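Long-range contacts in envelope polyprotein (Puumala orthohantavirus, PDB 5FXU), which forms the ectodomain of Gn, one of the hantaviral envelope glycoproteins, contributing to the antigenic surface of the virion and probably taking part in host-cell entry: residues Lys6-His11 / Glu154-Val159; Gly18-Ser23 / Gly235-Pro240; Lys198-Gly203 / Gly225-Tyr230; Lys207-Phe212 / Asp337-Pro342. All blocks are in the same frame, centred on the assembly; numbering follows the deposited sequence.

Contact 1 (Lys6-His11 / Glu154-Val159)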
loop_
_atom_site.group_PDB
_atom_site.type_symbol
_atom_site.label_atom_id
_atom_site.label_comp_id
_atom_site.label_asym_id
_atom_site.label_seq_id
_atom_site.Cartn_x
_atom_site.Cartn_y
_atom_site.Cartn_z
ATOM N N LYS A 6 -9.441 -8.770 10.966
ATOM C CA LYS A 6 -9.342 -8.600 12.392
ATOM C C LYS A 6 -8.861 -7.183 12.724
ATOM O O LYS A 6 -7.969 -6.646 12.097
ATOM C CB LYS A 6 -8.480 -9.742 12.947
ATOM C CG LYS A 6 -8.503 -9.925 14.461
ATOM C CD LYS A 6 -7.737 -11.172 14.922
ATOM C CE LYS A 6 -8.275 -12.469 14.294
ATOM N NZ LYS A 6 -7.966 -13.668 15.138
ATOM N N ILE A 7 -9.547 -6.550 13.664
ATOM C CA ILE A 7 -9.132 -5.260 14.201
ATOM C C ILE A 7 -8.803 -5.506 15.674
ATOM O O ILE A 7 -9.619 -6.016 16.427
ATOM C CB ILE A 7 -10.241 -4.201 14.025
ATOM C CG1 ILE A 7 -10.529 -3.946 12.546
ATOM C CG2 ILE A 7 -9.907 -2.890 14.731
ATOM C CD1 ILE A 7 -9.423 -3.248 11.791
ATOM N N GLU A 8 -7.585 -5.160 16.053
ATOM C CA GLU A 8 -7.162 -5.195 17.420
ATOM C C GLU A 8 -7.494 -3.835 18.058
ATOM O O GLU A 8 -6.943 -2.806 17.682
ATOM C CB GLU A 8 -5.682 -5.511 17.521
ATOM C CG GLU A 8 -5.201 -5.669 18.962
ATOM C CD GLU A 8 -3.726 -6.034 19.099
ATOM O OE1 GLU A 8 -2.913 -5.680 18.200
ATOM O OE2 GLU A 8 -3.380 -6.652 20.148
ATOM N N CYS A 9 -8.391 -3.861 19.043
ATOM C CA CYS A 9 -8.862 -2.659 19.752
ATOM C C CYS A 9 -8.069 -2.361 21.030
ATOM O O CYS A 9 -7.976 -3.222 21.898
ATOM C CB CYS A 9 -10.339 -2.860 20.111
ATOM S SG CYS A 9 -11.378 -2.840 18.639
ATOM N N PRO A 10 -7.532 -1.135 21.174
ATOM C CA PRO A 10 -6.904 -0.776 22.463
ATOM C C PRO A 10 -7.894 -0.615 23.612
ATOM O O PRO A 10 -9.083 -0.471 23.342
ATOM C CB PRO A 10 -6.241 0.575 22.165
ATOM C CG PRO A 10 -6.239 0.704 20.677
ATOM C CD PRO A 10 -7.483 0.003 20.241
ATOM N N HIS A 11 -7.413 -0.602 24.867
ATOM C CA HIS A 11 -8.290 -0.362 26.056
ATOM C C HIS A 11 -8.849 1.044 26.134
ATOM O O HIS A 11 -9.993 1.205 26.528
ATOM C CB HIS A 11 -7.599 -0.678 27.373
ATOM C CG HIS A 11 -7.360 -2.133 27.574
ATOM N ND1 HIS A 11 -8.350 -3.016 27.951
ATOM C CD2 HIS A 11 -6.240 -2.870 27.411
ATOM C CE1 HIS A 11 -7.845 -4.236 28.023
ATOM N NE2 HIS A 11 -6.567 -4.174 27.703
ATOM N N GLU A 154 -11.775 -6.941 18.190
ATOM C CA GLU A 154 -11.414 -7.779 19.325
ATOM C C GLU A 154 -10.566 -6.974 20.290
ATOM O O GLU A 154 -9.644 -6.275 19.859
ATOM C CB GLU A 154 -10.642 -8.993 18.815
ATOM C CG GLU A 154 -10.870 -10.290 19.598
ATOM C CD GLU A 154 -11.052 -11.513 18.691
ATOM O OE1 GLU A 154 -10.283 -11.659 17.706
ATOM O OE2 GLU A 154 -11.989 -12.303 18.959
ATOM N N LYS A 155 -10.892 -7.057 21.581
ATOM C CA LYS A 155 -10.223 -6.244 22.596
ATOM C C LYS A 155 -8.890 -6.890 22.963
ATOM O O LYS A 155 -8.772 -8.112 23.030
ATOM C CB LYS A 155 -11.091 -5.953 23.837
ATOM C CG LYS A 155 -12.591 -5.713 23.623
ATOM C CD LYS A 155 -12.892 -4.651 22.555
ATOM C CE LYS A 155 -14.375 -4.610 22.155
ATOM N NZ LYS A 155 -14.600 -4.266 20.715
ATOM N N THR A 156 -7.869 -6.055 23.145
ATOM C CA THR A 156 -6.494 -6.541 23.263
ATOM C C THR A 156 -6.224 -7.195 24.628
ATOM O O THR A 156 -6.705 -6.736 25.665
ATOM C CB THR A 156 -5.452 -5.430 22.943
ATOM O OG1 THR A 156 -4.141 -5.984 22.916
ATOM C CG2 THR A 156 -5.470 -4.300 23.943
ATOM N N TYR A 157 -5.461 -8.288 24.593
ATOM C CA TYR A 157 -4.886 -8.928 25.795
ATOM C C TYR A 157 -4.014 -8.026 26.662
ATOM O O TYR A 157 -3.832 -8.321 27.827
ATOM C CB TYR A 157 -4.042 -10.146 25.391
ATOM C CG TYR A 157 -4.860 -11.368 25.120
ATOM C CD1 TYR A 157 -5.214 -12.234 26.167
ATOM C CD2 TYR A 157 -5.293 -11.670 23.829
ATOM C CE1 TYR A 157 -5.976 -13.368 25.931
ATOM C CE2 TYR A 157 -6.053 -12.803 23.581
ATOM C CZ TYR A 157 -6.392 -13.647 24.639
ATOM O OH TYR A 157 -7.146 -14.769 24.399
ATOM N N CYS A 158 -3.461 -6.960 26.090
ATOM C CA CYS A 158 -2.469 -6.121 26.768
ATOM C C CYS A 158 -3.120 -5.016 27.595
ATOM O O CYS A 158 -4.283 -4.728 27.399
ATOM C CB CYS A 158 -1.521 -5.541 25.710
ATOM S SG CYS A 158 -0.944 -6.834 24.563
ATOM N N VAL A 159 -2.359 -4.424 28.511
ATOM C CA VAL A 159 -2.835 -3.296 29.343
ATOM C C VAL A 159 -2.394 -1.930 28.817
ATOM O O VAL A 159 -3.119 -0.956 28.970
ATOM C CB VAL A 159 -2.504 -3.428 30.859
ATOM C CG1 VAL A 159 -1.045 -3.763 31.088
ATOM C CG2 VAL A 159 -2.899 -2.174 31.666
#

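Contact 2 (Gly18-Ser23 / Gly235-Pro240)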
loop_
_atom_site.group_PDB
_atom_site.type_symbol
_atom_site.label_atom_id
_atom_site.label_comp_id
_atom_site.label_asym_id
_atom_site.label_seq_id
_atom_site.Cartn_x
_atom_site.Cartn_y
_atom_site.Cartn_z
ATOM N N GLY A 18 -5.205 8.603 16.910
ATOM C CA GLY A 18 -4.841 7.273 16.437
ATOM C C GLY A 18 -5.919 6.673 15.558
ATOM O O GLY A 18 -7.087 7.030 15.643
ATOM N N LEU A 19 -5.520 5.761 14.694
ATOM C CA LEU A 19 -6.456 5.027 13.873
ATOM C C LEU A 19 -6.224 3.550 14.083
ATOM O O LEU A 19 -5.088 3.143 14.346
ATOM C CB LEU A 19 -6.237 5.371 12.407
ATOM C CG LEU A 19 -6.363 6.828 11.978
ATOM C CD1 LEU A 19 -5.917 6.961 10.546
ATOM C CD2 LEU A 19 -7.792 7.292 12.096
ATOM N N VAL A 20 -7.275 2.744 13.942
ATOM C CA VAL A 20 -7.116 1.298 13.820
ATOM C C VAL A 20 -6.965 0.944 12.341
ATOM O O VAL A 20 -7.483 1.622 11.492
ATOM C CB VAL A 20 -8.275 0.460 14.441
ATOM C CG1 VAL A 20 -8.201 0.489 15.952
ATOM C CG2 VAL A 20 -9.652 0.903 13.974
ATOM N N ILE A 21 -6.255 -0.136 12.063
ATOM C CA ILE A 21 -6.101 -0.659 10.714
ATOM C C ILE A 21 -6.140 -2.164 10.740
ATOM O O ILE A 21 -5.593 -2.784 11.644
ATOM C CB ILE A 21 -4.784 -0.196 10.063
ATOM C CG1 ILE A 21 -4.656 -0.755 8.629
ATOM C CG2 ILE A 21 -3.568 -0.535 10.932
ATOM C CD1 ILE A 21 -3.575 -0.079 7.824
ATOM N N GLY A 22 -6.774 -2.745 9.740
ATOM C CA GLY A 22 -6.683 -4.188 9.492
ATOM C C GLY A 22 -6.692 -4.476 7.994
ATOM O O GLY A 22 -6.999 -3.607 7.186
ATOM N N SER A 23 -6.360 -5.702 7.612
ATOM C CA SER A 23 -6.341 -6.042 6.189
ATOM C C SER A 23 -6.441 -7.514 6.003
ATOM O O SER A 23 -6.016 -8.254 6.853
ATOM C CB SER A 23 -5.092 -5.469 5.465
ATOM O OG SER A 23 -3.865 -5.998 5.960
ATOM N N GLY A 235 1.676 -1.153 13.213
ATOM C CA GLY A 235 0.969 -2.163 14.001
ATOM C C GLY A 235 -0.519 -2.205 13.715
ATOM O O GLY A 235 -0.950 -1.952 12.595
ATOM N N SER A 236 -1.303 -2.550 14.716
ATOM C CA SER A 236 -2.734 -2.596 14.547
ATOM C C SER A 236 -3.376 -1.228 14.791
ATOM O O SER A 236 -4.523 -1.020 14.422
ATOM C CB SER A 236 -3.312 -3.652 15.478
ATOM O OG SER A 236 -2.916 -3.409 16.830
ATOM N N SER A 237 -2.637 -0.298 15.402
ATOM C CA SER A 237 -3.138 1.028 15.693
ATOM C C SER A 237 -2.034 2.036 15.930
ATOM O O SER A 237 -1.084 1.728 16.583
ATOM C CB SER A 237 -3.982 0.953 16.965
ATOM O OG SER A 237 -4.818 2.073 17.082
ATOM N N SER A 238 -2.160 3.232 15.390
ATOM C CA SER A 238 -1.132 4.258 15.557
ATOM C C SER A 238 -1.663 5.525 15.004
ATOM O O SER A 238 -2.702 5.541 14.335
ATOM C CB SER A 238 0.204 3.919 14.801
ATOM O OG SER A 238 0.135 4.119 13.365
ATOM N N GLU A 239 -0.919 6.587 15.240
ATOM C CA GLU A 239 -1.093 7.798 14.476
ATOM C C GLU A 239 -0.450 7.637 13.094
ATOM O O GLU A 239 0.522 6.911 12.952
ATOM C CB GLU A 239 -0.479 8.967 15.216
ATOM C CG GLU A 239 -1.286 9.265 16.459
ATOM C CD GLU A 239 -0.766 10.438 17.250
ATOM O OE1 GLU A 239 0.472 10.632 17.336
ATOM O OE2 GLU A 239 -1.617 11.167 17.797
ATOM N N PRO A 240 -0.975 8.337 12.080
ATOM C CA PRO A 240 -0.339 8.261 10.766
ATOM C C PRO A 240 1.122 8.748 10.770
ATOM O O PRO A 240 1.458 9.698 11.461
ATOM C CB PRO A 240 -1.198 9.187 9.900
ATOM C CG PRO A 240 -2.453 9.394 10.698
ATOM C CD PRO A 240 -2.042 9.345 12.113
#

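Contact 3 (Lys198-Gly203 / Gly225-Tyr230)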
loop_
_atom_site.group_PDB
_atom_site.type_symbol
_atom_site.label_atom_id
_atom_site.label_comp_id
_atom_site.label_asym_id
_atom_site.label_seq_id
_atom_site.Cartn_x
_atom_site.Cartn_y
_atom_site.Cartn_z
ATOM N N LYS A 198 0.762 14.013 -4.510
ATOM C CA LYS A 198 0.692 15.370 -4.007
ATOM C C LYS A 198 1.805 16.224 -4.628
ATOM O O LYS A 198 2.993 16.029 -4.371
ATOM C CB LYS A 198 0.782 15.369 -2.476
ATOM C CG LYS A 198 0.732 16.737 -1.799
ATOM C CD LYS A 198 -0.606 17.421 -2.043
ATOM C CE LYS A 198 -0.741 18.769 -1.330
ATOM N NZ LYS A 198 0.123 19.885 -1.798
ATOM N N LYS A 199 1.387 17.194 -5.427
ATOM C CA LYS A 199 2.277 18.111 -6.134
ATOM C C LYS A 199 2.483 19.418 -5.341
ATOM O O LYS A 199 1.592 19.821 -4.587
ATOM C CB LYS A 199 1.642 18.431 -7.487
ATOM C CG LYS A 199 2.523 18.138 -8.667
ATOM C CD LYS A 199 1.768 18.231 -9.978
ATOM C CE LYS A 199 2.633 18.901 -11.020
ATOM N NZ LYS A 199 1.949 18.853 -12.327
ATOM N N VAL A 200 3.661 20.035 -5.473
ATOM C CA VAL A 200 3.856 21.460 -5.117
ATOM C C VAL A 200 4.299 22.197 -6.384
ATOM O O VAL A 200 4.739 21.571 -7.354
ATOM C CB VAL A 200 4.861 21.724 -3.949
ATOM C CG1 VAL A 200 4.287 21.261 -2.622
ATOM C CG2 VAL A 200 6.220 21.072 -4.180
ATOM N N SER A 201 4.153 23.520 -6.391
ATOM C CA SER A 201 4.525 24.348 -7.566
ATOM C C SER A 201 6.037 24.442 -7.823
ATOM O O SER A 201 6.467 24.455 -8.977
ATOM C CB SER A 201 3.949 25.757 -7.420
ATOM O OG SER A 201 4.025 26.189 -6.072
ATOM N N THR A 202 6.825 24.472 -6.747
ATOM C CA THR A 202 8.231 24.883 -6.779
ATOM C C THR A 202 9.107 23.934 -5.968
ATOM O O THR A 202 8.766 23.623 -4.817
ATOM C CB THR A 202 8.386 26.277 -6.106
ATOM O OG1 THR A 202 7.289 27.125 -6.464
ATOM C CG2 THR A 202 9.706 26.940 -6.485
ATOM N N GLY A 203 10.242 23.522 -6.540
ATOM C CA GLY A 203 11.252 22.765 -5.803
ATOM C C GLY A 203 11.066 21.258 -5.840
ATOM O O GLY A 203 10.266 20.730 -6.624
ATOM N N GLY A 225 10.602 12.476 -11.502
ATOM C CA GLY A 225 9.800 13.596 -11.124
ATOM C C GLY A 225 8.510 13.339 -10.364
ATOM O O GLY A 225 7.859 14.302 -10.000
ATOM N N PHE A 226 8.112 12.088 -10.114
ATOM C CA PHE A 226 6.887 11.839 -9.343
ATOM C C PHE A 226 6.831 12.628 -8.008
ATOM O O PHE A 226 7.816 12.724 -7.292
ATOM C CB PHE A 226 6.671 10.366 -9.069
ATOM C CG PHE A 226 5.491 10.112 -8.158
ATOM C CD1 PHE A 226 4.196 10.202 -8.630
ATOM C CD2 PHE A 226 5.689 9.864 -6.802
ATOM C CE1 PHE A 226 3.115 10.018 -7.779
ATOM C CE2 PHE A 226 4.619 9.667 -5.963
ATOM C CZ PHE A 226 3.327 9.747 -6.451
ATOM N N GLN A 227 5.684 13.242 -7.732
ATOM C CA GLN A 227 5.497 14.029 -6.529
ATOM C C GLN A 227 4.439 13.401 -5.652
ATOM O O GLN A 227 3.287 13.219 -6.058
ATOM C CB GLN A 227 5.167 15.493 -6.848
ATOM C CG GLN A 227 6.416 16.304 -7.188
ATOM C CD GLN A 227 6.168 17.788 -7.341
ATOM O OE1 GLN A 227 5.969 18.507 -6.362
ATOM N NE2 GLN A 227 6.189 18.256 -8.577
ATOM N N GLY A 228 4.857 13.031 -4.447
ATOM C CA GLY A 228 3.967 12.381 -3.511
ATOM C C GLY A 228 4.686 11.879 -2.293
ATOM O O GLY A 228 5.818 12.269 -2.018
ATOM N N TYR A 229 4.016 11.029 -1.546
ATOM C CA TYR A 229 4.542 10.571 -0.272
ATOM C C TYR A 229 3.804 9.352 0.163
ATOM O O TYR A 229 2.806 9.007 -0.440
ATOM C CB TYR A 229 4.409 11.661 0.791
ATOM C CG TYR A 229 3.018 12.120 1.109
ATOM C CD1 TYR A 229 2.419 13.151 0.390
ATOM C CD2 TYR A 229 2.318 11.575 2.176
ATOM C CE1 TYR A 229 1.122 13.590 0.702
ATOM C CE2 TYR A 229 1.036 12.011 2.501
ATOM C CZ TYR A 229 0.455 13.014 1.760
ATOM O OH TYR A 229 -0.801 13.419 2.086
ATOM N N TYR A 230 4.311 8.683 1.195
ATOM C CA TYR A 230 3.588 7.559 1.761
ATOM C C TYR A 230 2.992 7.994 3.107
ATOM O O TYR A 230 3.622 8.743 3.854
ATOM C CB TYR A 230 4.490 6.317 1.919
ATOM C CG TYR A 230 4.722 5.525 0.657
ATOM C CD1 TYR A 230 3.802 4.555 0.247
ATOM C CD2 TYR A 230 5.857 5.697 -0.100
ATOM C CE1 TYR A 230 4.021 3.792 -0.881
ATOM C CE2 TYR A 230 6.077 4.952 -1.230
ATOM C CZ TYR A 230 5.164 3.997 -1.634
ATOM O OH TYR A 230 5.398 3.252 -2.770
HETATM O O HOH W 1 7.466 20.987 -7.986
HETATM O O HOH W 2 8.731 18.623 -5.276
#

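Contact 4 (Lys207-Phe212 / Asp337-Pro342)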
loop_
_atom_site.group_PDB
_atom_site.type_symbol
_atom_site.label_atom_id
_atom_site.label_comp_id
_atom_site.label_asym_id
_atom_site.label_seq_id
_atom_site.Cartn_x
_atom_site.Cartn_y
_atom_site.Cartn_z
ATOM N N LYS A 207 9.560 15.205 -4.275
ATOM C CA LYS A 207 10.141 14.238 -5.230
ATOM C C LYS A 207 10.577 12.951 -4.484
ATOM O O LYS A 207 11.753 12.720 -4.168
ATOM C CB LYS A 207 11.257 14.856 -6.120
ATOM C CG LYS A 207 10.869 15.399 -7.526
ATOM C CD LYS A 207 10.200 16.751 -7.518
ATOM C CE LYS A 207 10.584 17.614 -8.732
ATOM N NZ LYS A 207 9.859 17.176 -9.947
ATOM N N LEU A 208 9.584 12.097 -4.223
ATOM C CA LEU A 208 9.764 10.891 -3.416
ATOM C C LEU A 208 10.863 9.945 -3.929
ATOM O O LEU A 208 11.660 9.447 -3.130
ATOM C CB LEU A 208 8.433 10.162 -3.281
ATOM C CG LEU A 208 8.380 8.863 -2.484
ATOM C CD1 LEU A 208 8.850 9.104 -1.055
ATOM C CD2 LEU A 208 6.963 8.312 -2.509
ATOM N N GLU A 209 10.938 9.724 -5.241
ATOM C CA GLU A 209 11.927 8.792 -5.775
ATOM C C GLU A 209 13.353 9.322 -5.621
ATOM O O GLU A 209 14.296 8.525 -5.489
ATOM C CB GLU A 209 11.634 8.434 -7.231
ATOM C CG GLU A 209 12.500 7.325 -7.816
ATOM C CD GLU A 209 12.531 6.035 -6.990
ATOM O OE1 GLU A 209 11.507 5.649 -6.394
ATOM O OE2 GLU A 209 13.580 5.365 -6.973
ATOM N N LYS A 210 13.519 10.649 -5.601
ATOM C CA LYS A 210 14.827 11.243 -5.276
ATOM C C LYS A 210 15.299 10.860 -3.880
ATOM O O LYS A 210 16.498 10.607 -3.684
ATOM C CB LYS A 210 14.831 12.764 -5.439
ATOM C CG LYS A 210 14.695 13.233 -6.891
ATOM C CD LYS A 210 15.092 14.701 -7.044
ATOM C CE LYS A 210 15.135 15.185 -8.528
ATOM N NZ LYS A 210 15.643 14.288 -9.629
ATOM N N SER A 211 14.376 10.772 -2.924
ATOM C CA SER A 211 14.733 10.330 -1.582
ATOM C C SER A 211 15.267 8.924 -1.600
ATOM O O SER A 211 16.299 8.649 -0.994
ATOM C CB SER A 211 13.553 10.417 -0.614
ATOM O OG SER A 211 12.934 11.700 -0.658
ATOM N N PHE A 212 14.634 8.038 -2.365
ATOM C CA PHE A 212 15.134 6.665 -2.496
ATOM C C PHE A 212 16.511 6.635 -3.152
ATOM O O PHE A 212 17.389 5.879 -2.748
ATOM C CB PHE A 212 14.152 5.775 -3.299
ATOM C CG PHE A 212 12.949 5.352 -2.527
ATOM C CD1 PHE A 212 13.058 4.390 -1.544
ATOM C CD2 PHE A 212 11.711 5.926 -2.766
ATOM C CE1 PHE A 212 11.960 4.017 -0.810
ATOM C CE2 PHE A 212 10.601 5.544 -2.036
ATOM C CZ PHE A 212 10.726 4.589 -1.056
ATOM N N ASP A 337 15.811 4.330 -15.103
ATOM C CA ASP A 337 14.681 4.454 -16.022
ATOM C C ASP A 337 13.644 3.363 -15.838
ATOM O O ASP A 337 13.940 2.283 -15.337
ATOM C CB ASP A 337 15.178 4.427 -17.474
ATOM C CG ASP A 337 16.050 5.623 -17.821
ATOM O OD1 ASP A 337 15.729 6.760 -17.402
ATOM O OD2 ASP A 337 17.052 5.418 -18.539
ATOM N N LYS A 338 12.427 3.675 -16.274
ATOM C CA LYS A 338 11.358 2.696 -16.433
ATOM C C LYS A 338 10.905 2.029 -15.132
ATOM O O LYS A 338 10.377 0.911 -15.147
ATOM C CB LYS A 338 11.756 1.629 -17.469
ATOM C CG LYS A 338 12.029 2.159 -18.862
ATOM C CD LYS A 338 12.366 1.000 -19.805
ATOM C CE LYS A 338 12.305 1.397 -21.270
ATOM N NZ LYS A 338 13.162 2.586 -21.557
ATOM N N LYS A 339 11.073 2.731 -14.019
ATOM C CA LYS A 339 10.791 2.165 -12.708
ATOM C C LYS A 339 9.519 2.739 -12.101
ATOM O O LYS A 339 8.923 3.694 -12.621
ATOM C CB LYS A 339 11.990 2.332 -11.781
ATOM C CG LYS A 339 12.293 3.747 -11.327
ATOM C CD LYS A 339 13.491 3.771 -10.393
ATOM C CE LYS A 339 14.105 5.156 -10.320
ATOM N NZ LYS A 339 15.233 5.165 -9.360
ATOM N N THR A 340 9.089 2.109 -11.010
ATOM C CA THR A 340 7.820 2.409 -10.392
ATOM C C THR A 340 7.910 2.414 -8.884
ATOM O O THR A 340 8.864 1.876 -8.315
ATOM C CB THR A 340 6.759 1.353 -10.753
ATOM O OG1 THR A 340 7.157 0.082 -10.232
ATOM C CG2 THR A 340 6.585 1.249 -12.251
ATOM N N LEU A 341 6.867 2.984 -8.268
ATOM C CA LEU A 341 6.603 2.901 -6.829
ATOM C C LEU A 341 5.289 2.175 -6.636
ATOM O O LEU A 341 4.324 2.418 -7.371
ATOM C CB LEU A 341 6.479 4.291 -6.202
ATOM C CG LEU A 341 7.794 5.059 -6.025
ATOM C CD1 LEU A 341 7.510 6.531 -5.822
ATOM C CD2 LEU A 341 8.592 4.517 -4.865
ATOM N N PRO A 342 5.227 1.292 -5.635
ATOM C CA PRO A 342 3.986 0.564 -5.433
ATOM C C PRO A 342 2.922 1.416 -4.735
ATOM O O PRO A 342 3.263 2.300 -3.929
ATOM C CB PRO A 342 4.418 -0.609 -4.566
ATOM C CG PRO A 342 5.595 -0.076 -3.780
ATOM C CD PRO A 342 6.301 0.836 -4.731
#

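Contact 1 (Lys6-His11 / Glu154-Val159)
Thr156 turns its whole side chain onto segment 6-11, the hydroxyl to Glu8 and the methyl to Cys9 and His11. Its CB lies 3.5 Å from Cys9 O, the carbonyl that also accepts the backbone N-H of Thr156. With OG1 anti to the backbone N (chi1 -173°), the hydroxyl swings over to Glu8 and donates from OG1 to OE2 at 2.9 Å, meeting the oxygen from 37° above the carboxylate plane. The same OG1 takes a weak bond from Cys158 N. The methyl goes the other way: CG2 rests on Cys9 O and touches His11 CD2 at 3.8 Å. Glu8 is held further by Ser236, which binds OE1, and by Leu163 N on OE2, so its carboxylate ties both segments to the rest of the fold. On the opposite face Lys155 CD packs against Cys9 CB at 4.0 Å, while its NZ bonds Cys134 O. Lys6 NZ and Glu154 OE1 form a long salt bridge of 4.0 Å at the exposed end. The backbones are joined by Glu154 N to Ile7 O (2.9 Å) and Cys9 N to Glu154 O (2.8 Å). This is parallel pairing of an edge strand in a small mixed sheet, anchored by the Cys9-Cys134 disulfide.

Contact 2 (Gly18-Ser23 / Gly235-Pro240)
The peptide carbonyl of Leu19 meets segment 235-240 both in its plane and above it: Ser238 N donates to Leu19 O within the plane at 3.1 Å, and Ser237 OG donates to the same oxygen from 58° above it at 3.0 Å. Ser237 CA adds a C-H contact to Leu19 O. The hydroxyl gets there because chi1 of Ser237 (-162°) lays OG beside its own carbonyl carbon, where it also lies against Val20 CG1. Two further amides bind carbonyls from above their planes, Leu19 N on Ser238 O at 2.8 Å and Ile21 N on Ser236 O at 3.1 Å. Leu19 and Ser238 form the antiparallel hydrogen-bonded pair, Val20 and Ser237 the neighbouring non-hydrogen-bonded one. On the Leu19 face, Leu19 CD1 packs on Pro240 CG at 4.2 Å, and the leucine is further covered by Ile99 and Ile128. Near the turn, Ile21 CG2 approaches Gly235 O at 3.4 Å; that oxygen is bonded to Arg192, and the isoleucine itself packs on Leu233 and Phe194. Gly235 and Ser236 make the tight connection between strands 228-234 and 237-243; strand 237-243, the second arm of that hairpin, lies between strand 228-234 and strand 19-30. The pairing is therefore mainly backbone chemistry, reinforced by a serine hydroxyl that shares a carbonyl with a main-chain amide, while Leu19 and Ile21 also pack on other parts of the fold.

Contact 3 (Lys198-Gly203 / Gly225-Tyr230)
Gln227 carries most of this contact, its side-chain carbonyl acting as the acceptor for a main-chain amide: Val200 N donates to Gln227 OE1 at 2.9 Å in an almost straight bond (176°), coming from above the amide plane. The backbone of the same glutamine adds a second bond, Lys198 N to Gln227 O at 3.1 Å. Extended beyond CG (chi2 -173°), the side chain carries its amide to the inside of the curve made by residues 200-203. There a water donates to Val200 O at 2.9 Å and to Gly203 O, and weakly accepts from Gln227 NE2; a second water links Gly203 O with OE1, the latter bond weak. Asp317 holds NE2 from outside. Strands 185-197 and 228-234 run antiparallel, and here the partnership continues past the end of the first strand, with the glutamine amide standing in for a main-chain group at the start of the loop that leads to helix 208-216. Around these bonds, the side chains of Lys199 and Gln227 cross at about a right angle, Lys199 CG lying 3.7 Å from Gln227 NE2, and the lysine NZ goes on to Asp318. Val200 CG2 closes on Gln227 OE1 at 3.4 Å. Further along, the CB of Lys198 abuts the edge of the Tyr229 ring, 3.7 Å from CE1; that ring stacks on Tyr242, and its hydroxyl is bonded to Glu100. Bent at chi2 and chi4, Lys198 curls back until NZ donates to Lys199 O at 3.2 Å.

Contact 4 (Lys207-Phe212 / Asp337-Pro342)
Glu209 and Lys339 extend toward each other from opposite directions, joining the first turn of helix 208-216 to the residue just before strand 340-354, within a helix-on-strand packing. The short axes lie 10.5 Å apart and are nearly perpendicular (96°), so side chains alone bridge the gap. Glu209 leaves the helix with CG anti to the backbone N and then bends at chi2 (53°), turning its carboxylate to the lysine; the chain of Lys339 comes out extended. Lys339 NZ meets Glu209 OE2 at 2.9 Å on the anti side of the carboxylate, 33° out of its plane. Both charges have other partners in this buried setting: His333 ND1 bonds the same OE2, while Val335 O and the carboxylate of Glu213 hold NZ. Such a network would be expected to offset the cost of burying the charges. Leu341 points toward the helix beside the salt bridge and parts its two methyls. CD1 meets Leu208 CD2 at 3.8 Å, in a crossing that Tyr230 covers from strand 228-234. CD2 approaches the Phe212 ring obliquely, 3.6 Å from CE2, and that ring also stacks with His333 and rests on Leu255 and Met258 of helix 249-260. The polar and apolar halves of the interface adjoin at the glutamate, where Glu209 OE1 lies 3.5 Å from Leu341 CD2.

How the contacts relate
All five touching residues of contact 4 are buried, whereas contacts 1, 2 and 3 are partly buried, the centre of contact 1 lying about 23 Å from the centre of the chain, the farthest of the four. Contacts 1 and 2 are strand pairings, parallel and antiparallel respectively, and touch through a shared polar link and through Ile7 packing on segment 18-23. Contacts 3 and 4 adjoin through a probable hydrogen bond from Tyr230 OH to Pro342 O. Strands 228-234 and 237-243, consecutive in the chain, connect contact 3 with contact 2. Chemistry shifts accordingly: backbone bonds dominate contacts 1 and 2, a side-chain amide and waters serve the loop of contact 3, and contact 4 relies on side chains alone.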